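Long-range contacts in catechol 2,3-dioxygenase (Pseudomonas sp., PDB 3HPV), which probably catalyses the iron(II)-dependent extradiol cleavage of catechol by dioxygen, giving 2-hydroxy-6-oxohexa-2,4-dienoate and a proton: residues G10-R15 and A64-F69; I150-C155 and C217-E222; K213-S218 and G263-T268. All coordinates share one frame; numbering follows the deposited sequence.

Interaction 1: G10-R15 and A64-F69; sequences GHAQVR and AGIDFF
The carbonyl oxygen of Gln13 receives two backbone N-H groups, a firm bond from Asp67 N (2.7 Å) and a long, weak one from Phe68 N. Two residues facing one make a classic beta bulge in the antiparallel pairing of 10-15 with 64-69, the first strands of the two paired βαβββ modules in the N-terminal vicinal oxygen chelate domain. On the Ala12 side of the bulge Gln13 N bonds to Phe68 O at 2.9 Å; on the other, Arg15 N bonds to Gly65 O.

The corner at Asp67 presents a short carboxylate to two long side chains. With CG anti to the backbone N (chi1 179°) and the chain extended, Gln13 brings NE2 to Asp67 OD2 at 2.6 Å, the amide plane 79° from the carboxylate. Arg59 adds a salt bridge to OD2, and Arg42 bonds to Gln13 OE1, fixing which way the amide faces. Arg15 bends back at chi3 and joins NH1 to Asp67 OD1 in a salt bridge of 2.6 Å; OD1 lies nearly in the guanidinium plane, but NH1 approaches it well out of the carboxylate plane. NH1 also bonds weakly to Ile66 O and NH2 to Ala64 O, and one guanidinium face lies on Gly65, whose backbone angles and close approach suit glycine.

Beside Gln13, the flat Phe68 ring takes the CB methylene over its face in a CH-pi contact, 3.8 Å from CB to the ring centroid. On the face of Ala12 and Val14, the Ala12 methyl meets the Phe69 ring, CB to CD2 3.6 Å.

Interaction 2: I150-C155 and C217-E222; sequences IQLDHC and CSFLLE. With FE2 (Fe (II) ion), chain E.
Ser218 CB sits over one face of the His154 imidazole, offset toward the rim and 3.5 Å from the ring centroid in a CH-pi contact that a small side chain can make. His154 NE2 binds the ferrous iron at 2.3 Å. This antiparallel strand pair of the C-terminal vicinal oxygen chelate domain thus supplies one histidine of the iron site, which His216 and Glu267 complete.

Side-chain hydrogen bonds run along 150-155 and fix that ligand. His154 ND1 donates in the ring plane to the anti lone pair of Asp153 OD2 (2.7 Å), and Gln151 NE2 donates to Asp153 OD1, so a second-shell carboxylate sets the ring's rotation and is itself steadied by an amide.

Backbone bonds tie the strands: Ile150 N to Leu220 O (2.7 Å), Leu220 N to Gln151 O, Asp153 N to Ser218 O (2.8 Å) and Ser218 N to His154 O.

Among apolar contacts, Leu152 CD1 lies 4.3 Å from Phe219 CE2, and Leu220 CB packs on the aliphatic CG of Gln151.

Strand 213-220 lies between 151-159 and 265-270 in its sheet. Leu221 packs on helix 224-236, Cys217 touches Ala12 of strand 9-16, and Ile150 and Leu220 touch His274 of the second subunit.

Interaction 3: K213-S218 and G263-T268; sequences KLHHCS and GNRFET. With FE2 (Fe (II) ion), chain E.
Strands 213-218 and 265-268 run side by side in the same direction, their axes 39° apart, with Glu267 N bonded to Cys217 O at 2.7 Å and only a weak bond from Cys217 N to Arg265 O. Where they splay apart, a water bridges Leu214 O and Arg265 N.

Arg265 reaches across to 213-218 with its long side chain. A chi1 of 163° swings CG to the side of the carbonyl carbon and the chain bends at chi3, which lays the guanidinium flat on the His215 ring, centres 4.2 Å apart. From that position NH1 also donates to His215 O at 2.8 Å, while Asp242 holds NH2 in a salt bridge. The aliphatic part of Arg265 is used too, CG lying 3.4 Å from His216 CB.

On the iron side the side chains of His216 and Glu267 converge. His216 NE2 binds the metal at 2.4 Å and Glu267 OE1 at 2.0 Å, the carboxylate standing almost upright to the imidazole, 84° between planes. OE1 is gripped a second time, by Ser218 OG, which donates from above the carboxylate plane at 2.8 Å; OE2 is held by Thr255. Two hydroxyls, Ser218 OG and Thr255 OG1, thus restrain the rotation of a carboxylate that coordinates through one oxygen. His216, Glu267 and His154 of the adjoining strand form the facial triad of two histidines and one carboxylate characteristic of the extradiol dioxygenases.

Interaction 1 lies in the N-terminal domain's sheet, while interactions 2 and 3 share the C-terminal sheet. Both of these use strand 213-220, one along each of its edges, so they meet at Cys217 and Ser218, their centres about 11 Å apart. The iron ligands therefore come from three adjacent strands of one sheet. Along the chain interaction 1 closes before the others open, and 263-268 comes last. The sheets touch across the domain boundary: Phe69 CD2 lies 3.5 Å from Cys155 SG, and Ile66 packs on Leu214. Interaction 1 is centred about 14 Å from interaction 2 and 10 Å from interaction 3, so the N-terminal domain backs the iron-binding sheet.

Interaction 1: G10-R15 and A64-F69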
loop_
_atom_site.group_PDB
_atom_site.type_symbol
_atom_site.label_atom_id
_atom_site.label_comp_id
_atom_site.label_asym_id
_atom_site.label_seq_id
_atom_site.Cartn_x
_atom_site.Cartn_y
_atom_site.Cartn_z
ATOM N N GLY A 10 12.839 18.838 -17.527
ATOM C CA GLY A 10 12.000 20.016 -17.522
ATOM C C GLY A 10 10.820 19.940 -18.457
ATOM O O GLY A 10 9.762 20.493 -18.170
ATOM N N HIS A 11 11.002 19.287 -19.595
ATOM C CA HIS A 11 9.894 19.103 -20.505
ATOM C C HIS A 11 10.261 18.214 -21.646
ATOM O O HIS A 11 11.431 18.042 -21.985
ATOM C CB HIS A 11 9.375 20.444 -21.041
ATOM C CG HIS A 11 10.409 21.251 -21.770
ATOM N ND1 HIS A 11 10.501 22.620 -21.648
ATOM C CD2 HIS A 11 11.367 20.889 -22.651
ATOM C CE1 HIS A 11 11.469 23.069 -22.426
ATOM N NE2 HIS A 11 12.010 22.038 -23.048
ATOM N N ALA A 12 9.236 17.621 -22.221
ATOM C CA ALA A 12 9.379 16.768 -23.384
ATOM C C ALA A 12 8.297 17.264 -24.352
ATOM O O ALA A 12 7.169 17.554 -23.926
ATOM C CB ALA A 12 9.123 15.320 -23.010
ATOM N N GLN A 13 8.643 17.424 -25.629
ATOM C CA GLN A 13 7.645 17.830 -26.606
ATOM C C GLN A 13 7.468 16.601 -27.453
ATOM O O GLN A 13 8.401 16.141 -28.099
ATOM C CB GLN A 13 8.106 19.002 -27.466
ATOM C CG GLN A 13 7.049 19.368 -28.482
ATOM C CD GLN A 13 7.346 20.652 -29.222
ATOM O OE1 GLN A 13 7.223 21.745 -28.667
ATOM N NE2 GLN A 13 7.732 20.529 -30.486
ATOM N N VAL A 14 6.253 16.073 -27.433
ATOM C CA VAL A 14 5.912 14.847 -28.130
ATOM C C VAL A 14 4.928 15.102 -29.258
ATOM O O VAL A 14 4.073 15.999 -29.167
ATOM C CB VAL A 14 5.336 13.844 -27.097
ATOM C CG1 VAL A 14 4.855 12.594 -27.765
ATOM C CG2 VAL A 14 6.426 13.509 -26.058
ATOM N N ARG A 15 5.051 14.294 -30.307
ATOM C CA ARG A 15 4.227 14.429 -31.494
ATOM C C ARG A 15 2.992 13.552 -31.496
ATOM O O ARG A 15 3.112 12.338 -31.409
ATOM C CB ARG A 15 5.059 14.105 -32.735
ATOM C CG ARG A 15 6.179 15.110 -33.066
ATOM C CD ARG A 15 6.759 14.875 -34.486
ATOM N NE ARG A 15 7.470 13.606 -34.626
ATOM C CZ ARG A 15 8.648 13.351 -34.063
ATOM N NH1 ARG A 15 9.242 14.280 -33.327
ATOM N NH2 ARG A 15 9.234 12.172 -34.224
ATOM N N ALA A 64 4.702 10.203 -35.037
ATOM C CA ALA A 64 4.683 10.174 -33.581
ATOM C C ALA A 64 6.136 10.229 -33.167
ATOM O O ALA A 64 7.025 10.043 -33.999
ATOM C CB ALA A 64 4.042 8.885 -33.070
ATOM N N GLY A 65 6.375 10.482 -31.889
ATOM C CA GLY A 65 7.736 10.555 -31.414
ATOM C C GLY A 65 8.010 11.833 -30.645
ATOM O O GLY A 65 7.118 12.660 -30.426
ATOM N N ILE A 66 9.262 12.002 -30.243
ATOM C CA ILE A 66 9.637 13.166 -29.473
ATOM C C ILE A 66 10.387 14.219 -30.287
ATOM O O ILE A 66 11.377 13.924 -30.956
ATOM C CB ILE A 66 10.503 12.752 -28.268
ATOM C CG1 ILE A 66 10.789 13.984 -27.400
ATOM C CG2 ILE A 66 11.790 12.077 -28.754
ATOM C CD1 ILE A 66 11.602 13.707 -26.136
ATOM N N ASP A 67 9.897 15.449 -30.235
ATOM C CA ASP A 67 10.555 16.530 -30.939
ATOM C C ASP A 67 11.821 16.851 -30.153
ATOM O O ASP A 67 12.904 16.966 -30.724
ATOM C CB ASP A 67 9.657 17.760 -31.018
ATOM C CG ASP A 67 8.533 17.591 -32.013
ATOM O OD1 ASP A 67 8.678 16.768 -32.940
ATOM O OD2 ASP A 67 7.509 18.296 -31.884
ATOM N N PHE A 68 11.689 16.996 -28.838
ATOM C CA PHE A 68 12.858 17.270 -28.017
ATOM C C PHE A 68 12.610 17.075 -26.537
ATOM O O PHE A 68 11.467 16.968 -26.095
ATOM C CB PHE A 68 13.397 18.673 -28.294
ATOM C CG PHE A 68 12.396 19.764 -28.105
ATOM C CD1 PHE A 68 12.088 20.236 -26.840
ATOM C CD2 PHE A 68 11.755 20.327 -29.205
ATOM C CE1 PHE A 68 11.143 21.264 -26.676
ATOM C CE2 PHE A 68 10.810 21.352 -29.051
ATOM C CZ PHE A 68 10.507 21.817 -27.791
ATOM N N PHE A 69 13.699 17.026 -25.777
ATOM C CA PHE A 69 13.638 16.800 -24.344
ATOM C C PHE A 69 14.542 17.782 -23.600
ATOM O O PHE A 69 15.764 17.805 -23.805
ATOM C CB PHE A 69 14.065 15.361 -24.066
ATOM C CG PHE A 69 13.823 14.918 -22.670
ATOM C CD1 PHE A 69 14.838 14.989 -21.718
ATOM C CD2 PHE A 69 12.580 14.405 -22.301
ATOM C CE1 PHE A 69 14.622 14.552 -20.414
ATOM C CE2 PHE A 69 12.358 13.968 -21.006
ATOM C CZ PHE A 69 13.386 14.041 -20.056
#

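Interaction 2: I150-C155 and C217-E222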
loop_
_atom_site.group_PDB
_atom_site.type_symbol
_atom_site.label_atom_id
_atom_site.label_comp_id
_atom_site.label_asym_id
_atom_site.label_seq_id
_atom_site.Cartn_x
_atom_site.Cartn_y
_atom_site.Cartn_z
ATOM N N ILE A 150 2.906 12.645 -10.298
ATOM C CA ILE A 150 3.595 13.652 -9.504
ATOM C C ILE A 150 4.624 14.493 -10.317
ATOM O O ILE A 150 4.773 15.698 -10.074
ATOM C CB ILE A 150 4.280 12.925 -8.241
ATOM C CG1 ILE A 150 3.288 12.850 -7.083
ATOM C CG2 ILE A 150 5.458 13.687 -7.698
ATOM C CD1 ILE A 150 1.830 12.832 -7.510
ATOM N N GLN A 151 5.319 13.888 -11.280
ATOM C CA GLN A 151 6.335 14.637 -12.053
ATOM C C GLN A 151 6.804 13.885 -13.278
ATOM O O GLN A 151 6.634 12.672 -13.371
ATOM C CB GLN A 151 7.608 14.908 -11.203
ATOM C CG GLN A 151 8.331 13.600 -10.786
ATOM C CD GLN A 151 9.667 13.787 -10.058
ATOM O OE1 GLN A 151 9.835 14.693 -9.231
ATOM N NE2 GLN A 151 10.610 12.895 -10.336
ATOM N N LEU A 152 7.393 14.634 -14.208
ATOM C CA LEU A 152 7.990 14.074 -15.402
ATOM C C LEU A 152 9.289 13.574 -14.800
ATOM O O LEU A 152 10.142 14.375 -14.383
ATOM C CB LEU A 152 8.313 15.170 -16.416
ATOM C CG LEU A 152 9.267 14.769 -17.553
ATOM C CD1 LEU A 152 8.657 13.685 -18.431
ATOM C CD2 LEU A 152 9.579 16.019 -18.406
ATOM N N ASP A 153 9.445 12.259 -14.749
ATOM C CA ASP A 153 10.622 11.658 -14.135
ATOM C C ASP A 153 11.867 11.527 -15.015
ATOM O O ASP A 153 12.999 11.770 -14.564
ATOM C CB ASP A 153 10.256 10.284 -13.590
ATOM C CG ASP A 153 11.203 9.830 -12.521
ATOM O OD1 ASP A 153 11.070 10.324 -11.374
ATOM O OD2 ASP A 153 12.087 8.997 -12.830
ATOM N N HIS A 154 11.650 11.110 -16.258
ATOM C CA HIS A 154 12.730 10.918 -17.210
ATOM C C HIS A 154 12.113 10.464 -18.518
ATOM O O HIS A 154 10.905 10.591 -18.734
ATOM C CB HIS A 154 13.699 9.831 -16.710
ATOM C CG HIS A 154 13.056 8.491 -16.517
ATOM N ND1 HIS A 154 12.397 8.141 -15.358
ATOM C CD2 HIS A 154 12.916 7.437 -17.358
ATOM C CE1 HIS A 154 11.876 6.933 -15.494
ATOM N NE2 HIS A 154 12.174 6.486 -16.698
ATOM N N CYS A 155 12.962 9.956 -19.395
ATOM C CA CYS A 155 12.557 9.420 -20.678
ATOM C C CYS A 155 13.692 8.464 -20.984
ATOM O O CYS A 155 14.759 8.558 -20.377
ATOM C CB CYS A 155 12.453 10.511 -21.762
ATOM S SG CYS A 155 14.046 11.207 -22.402
ATOM N N CYS A 217 8.374 8.231 -22.268
ATOM C CA CYS A 217 8.503 9.301 -21.309
ATOM C C CYS A 217 7.926 8.654 -20.035
ATOM O O CYS A 217 7.067 7.739 -20.098
ATOM C CB CYS A 217 7.698 10.529 -21.737
ATOM S SG CYS A 217 8.526 11.480 -23.086
ATOM N N SER A 218 8.388 9.115 -18.882
ATOM C CA SER A 218 7.950 8.524 -17.636
ATOM C C SER A 218 7.469 9.508 -16.596
ATOM O O SER A 218 8.036 10.593 -16.436
ATOM C CB SER A 218 9.100 7.681 -17.046
ATOM O OG SER A 218 8.789 7.220 -15.742
ATOM N N PHE A 219 6.427 9.099 -15.875
ATOM C CA PHE A 219 5.846 9.908 -14.813
ATOM C C PHE A 219 5.765 9.106 -13.507
ATOM O O PHE A 219 5.335 7.941 -13.487
ATOM C CB PHE A 219 4.453 10.394 -15.206
ATOM C CG PHE A 219 4.384 11.009 -16.574
ATOM C CD1 PHE A 219 4.227 10.209 -17.703
ATOM C CD2 PHE A 219 4.481 12.389 -16.733
ATOM C CE1 PHE A 219 4.171 10.776 -18.988
ATOM C CE2 PHE A 219 4.430 12.977 -18.018
ATOM C CZ PHE A 219 4.277 12.162 -19.145
ATOM N N LEU A 220 6.182 9.761 -12.432
ATOM C CA LEU A 220 6.222 9.205 -11.086
ATOM C C LEU A 220 4.885 9.264 -10.338
ATOM O O LEU A 220 4.220 10.289 -10.346
ATOM C CB LEU A 220 7.278 9.950 -10.266
ATOM C CG LEU A 220 7.500 9.436 -8.842
ATOM C CD1 LEU A 220 8.152 8.058 -8.944
ATOM C CD2 LEU A 220 8.408 10.382 -8.053
ATOM N N LEU A 221 4.507 8.151 -9.709
ATOM C CA LEU A 221 3.275 8.060 -8.918
ATOM C C LEU A 221 3.670 7.973 -7.446
ATOM O O LEU A 221 4.785 7.568 -7.143
ATOM C CB LEU A 221 2.457 6.820 -9.308
ATOM C CG LEU A 221 1.691 6.925 -10.633
ATOM C CD1 LEU A 221 2.670 6.989 -11.782
ATOM C CD2 LEU A 221 0.760 5.727 -10.794
ATOM N N GLU A 222 2.758 8.349 -6.546
ATOM C CA GLU A 222 3.023 8.344 -5.099
ATOM C C GLU A 222 3.408 6.988 -4.522
ATOM O O GLU A 222 4.327 6.897 -3.706
ATOM C CB GLU A 222 1.792 8.815 -4.307
ATOM C CG GLU A 222 1.227 10.192 -4.631
ATOM C CD GLU A 222 1.849 11.303 -3.801
ATOM O OE1 GLU A 222 1.247 12.398 -3.730
ATOM O OE2 GLU A 222 2.942 11.079 -3.227
HETATM FE FE FE2 E . 11.481 4.406 -17.348
#

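Interaction 3: K213-S218 and G263-T268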
loop_
_atom_site.group_PDB
_atom_site.type_symbol
_atom_site.label_atom_id
_atom_site.label_comp_id
_atom_site.label_asym_id
_atom_site.label_seq_id
_atom_site.Cartn_x
_atom_site.Cartn_y
_atom_site.Cartn_z
ATOM N N LYS A 213 14.880 7.814 -31.798
ATOM C CA LYS A 213 13.742 7.019 -31.346
ATOM C C LYS A 213 13.446 7.345 -29.887
ATOM O O LYS A 213 14.354 7.453 -29.058
ATOM C CB LYS A 213 14.018 5.512 -31.423
ATOM C CG LYS A 213 14.329 4.933 -32.799
ATOM C CD LYS A 213 13.101 4.812 -33.714
ATOM C CE LYS A 213 12.913 6.040 -34.607
ATOM N NZ LYS A 213 12.096 5.710 -35.818
ATOM N N LEU A 214 12.171 7.508 -29.586
ATOM C CA LEU A 214 11.751 7.741 -28.221
ATOM C C LEU A 214 11.140 6.415 -27.759
ATOM O O LEU A 214 10.184 5.935 -28.368
ATOM C CB LEU A 214 10.701 8.856 -28.172
ATOM C CG LEU A 214 9.855 9.155 -26.923
ATOM C CD1 LEU A 214 8.499 8.557 -27.107
ATOM C CD2 LEU A 214 10.534 8.656 -25.645
ATOM N N HIS A 215 11.710 5.798 -26.726
ATOM C CA HIS A 215 11.130 4.559 -26.195
ATOM C C HIS A 215 9.931 4.928 -25.306
ATOM O O HIS A 215 8.854 4.329 -25.393
ATOM C CB HIS A 215 12.140 3.782 -25.355
ATOM C CG HIS A 215 11.594 2.498 -24.811
ATOM N ND1 HIS A 215 11.490 1.354 -25.572
ATOM C CD2 HIS A 215 11.071 2.193 -23.602
ATOM C CE1 HIS A 215 10.927 0.399 -24.856
ATOM N NE2 HIS A 215 10.664 0.883 -23.657
ATOM N N HIS A 216 10.132 5.900 -24.425
ATOM C CA HIS A 216 9.054 6.361 -23.562
ATOM C C HIS A 216 9.412 7.527 -22.692
ATOM O O HIS A 216 10.577 7.790 -22.417
ATOM C CB HIS A 216 8.553 5.243 -22.635
ATOM C CG HIS A 216 9.465 4.917 -21.484
ATOM N ND1 HIS A 216 10.531 4.048 -21.593
ATOM C CD2 HIS A 216 9.420 5.287 -20.176
ATOM C CE1 HIS A 216 11.097 3.888 -20.405
ATOM N NE2 HIS A 216 10.441 4.628 -19.527
ATOM N N CYS A 217 8.374 8.231 -22.268
ATOM C CA CYS A 217 8.503 9.301 -21.309
ATOM C C CYS A 217 7.926 8.654 -20.035
ATOM O O CYS A 217 7.067 7.739 -20.098
ATOM C CB CYS A 217 7.698 10.529 -21.737
ATOM S SG CYS A 217 8.526 11.480 -23.086
ATOM N N SER A 218 8.388 9.115 -18.882
ATOM C CA SER A 218 7.950 8.524 -17.636
ATOM C C SER A 218 7.469 9.508 -16.596
ATOM O O SER A 218 8.036 10.593 -16.436
ATOM C CB SER A 218 9.100 7.681 -17.046
ATOM O OG SER A 218 8.789 7.220 -15.742
ATOM N N GLY A 263 0.583 6.478 -30.420
ATOM C CA GLY A 263 1.649 5.491 -30.493
ATOM C C GLY A 263 2.836 5.864 -29.620
ATOM O O GLY A 263 3.880 5.219 -29.652
ATOM N N ASN A 264 2.684 6.913 -28.828
ATOM C CA ASN A 264 3.760 7.322 -27.946
ATOM C C ASN A 264 3.670 6.550 -26.633
ATOM O O ASN A 264 2.724 6.704 -25.878
ATOM C CB ASN A 264 3.679 8.829 -27.668
ATOM C CG ASN A 264 3.986 9.670 -28.901
ATOM O OD1 ASN A 264 3.274 10.612 -29.204
ATOM N ND2 ASN A 264 5.053 9.338 -29.598
ATOM N N ARG A 265 4.651 5.704 -26.363
ATOM C CA ARG A 265 4.649 4.959 -25.114
ATOM C C ARG A 265 4.972 5.873 -23.952
ATOM O O ARG A 265 5.801 6.791 -24.080
ATOM C CB ARG A 265 5.705 3.853 -25.121
ATOM C CG ARG A 265 5.989 3.358 -23.725
ATOM C CD ARG A 265 7.018 2.270 -23.662
ATOM N NE ARG A 265 6.669 1.120 -24.490
ATOM C CZ ARG A 265 7.163 0.915 -25.706
ATOM N NH1 ARG A 265 8.028 1.789 -26.227
ATOM N NH2 ARG A 265 6.802 -0.160 -26.395
ATOM N N PHE A 266 4.311 5.636 -22.828
ATOM C CA PHE A 266 4.597 6.390 -21.606
ATOM C C PHE A 266 4.678 5.434 -20.424
ATOM O O PHE A 266 4.285 4.278 -20.527
ATOM C CB PHE A 266 3.572 7.519 -21.367
ATOM C CG PHE A 266 2.170 7.056 -21.110
ATOM C CD1 PHE A 266 1.697 6.912 -19.798
ATOM C CD2 PHE A 266 1.313 6.782 -22.172
ATOM C CE1 PHE A 266 0.374 6.491 -19.548
ATOM C CE2 PHE A 266 -0.008 6.363 -21.943
ATOM C CZ PHE A 266 -0.483 6.216 -20.626
ATOM N N GLU A 267 5.230 5.902 -19.310
ATOM C CA GLU A 267 5.371 5.055 -18.128
ATOM C C GLU A 267 4.872 5.705 -16.862
ATOM O O GLU A 267 5.140 6.875 -16.610
ATOM C CB GLU A 267 6.836 4.645 -17.929
ATOM C CG GLU A 267 7.234 4.414 -16.483
ATOM C CD GLU A 267 8.682 3.936 -16.319
ATOM O OE1 GLU A 267 9.614 4.713 -16.635
ATOM O OE2 GLU A 267 8.892 2.781 -15.876
ATOM N N THR A 268 4.109 4.940 -16.086
ATOM C CA THR A 268 3.618 5.393 -14.798
ATOM C C THR A 268 4.302 4.408 -13.835
ATOM O O THR A 268 4.125 3.212 -13.963
ATOM C CB THR A 268 2.068 5.286 -14.694
ATOM O OG1 THR A 268 1.662 3.915 -14.801
ATOM C CG2 THR A 268 1.397 6.086 -15.811
HETATM FE FE FE2 E . 11.481 4.406 -17.348
HETATM O O HOH W 1 6.913 5.713 -27.999
#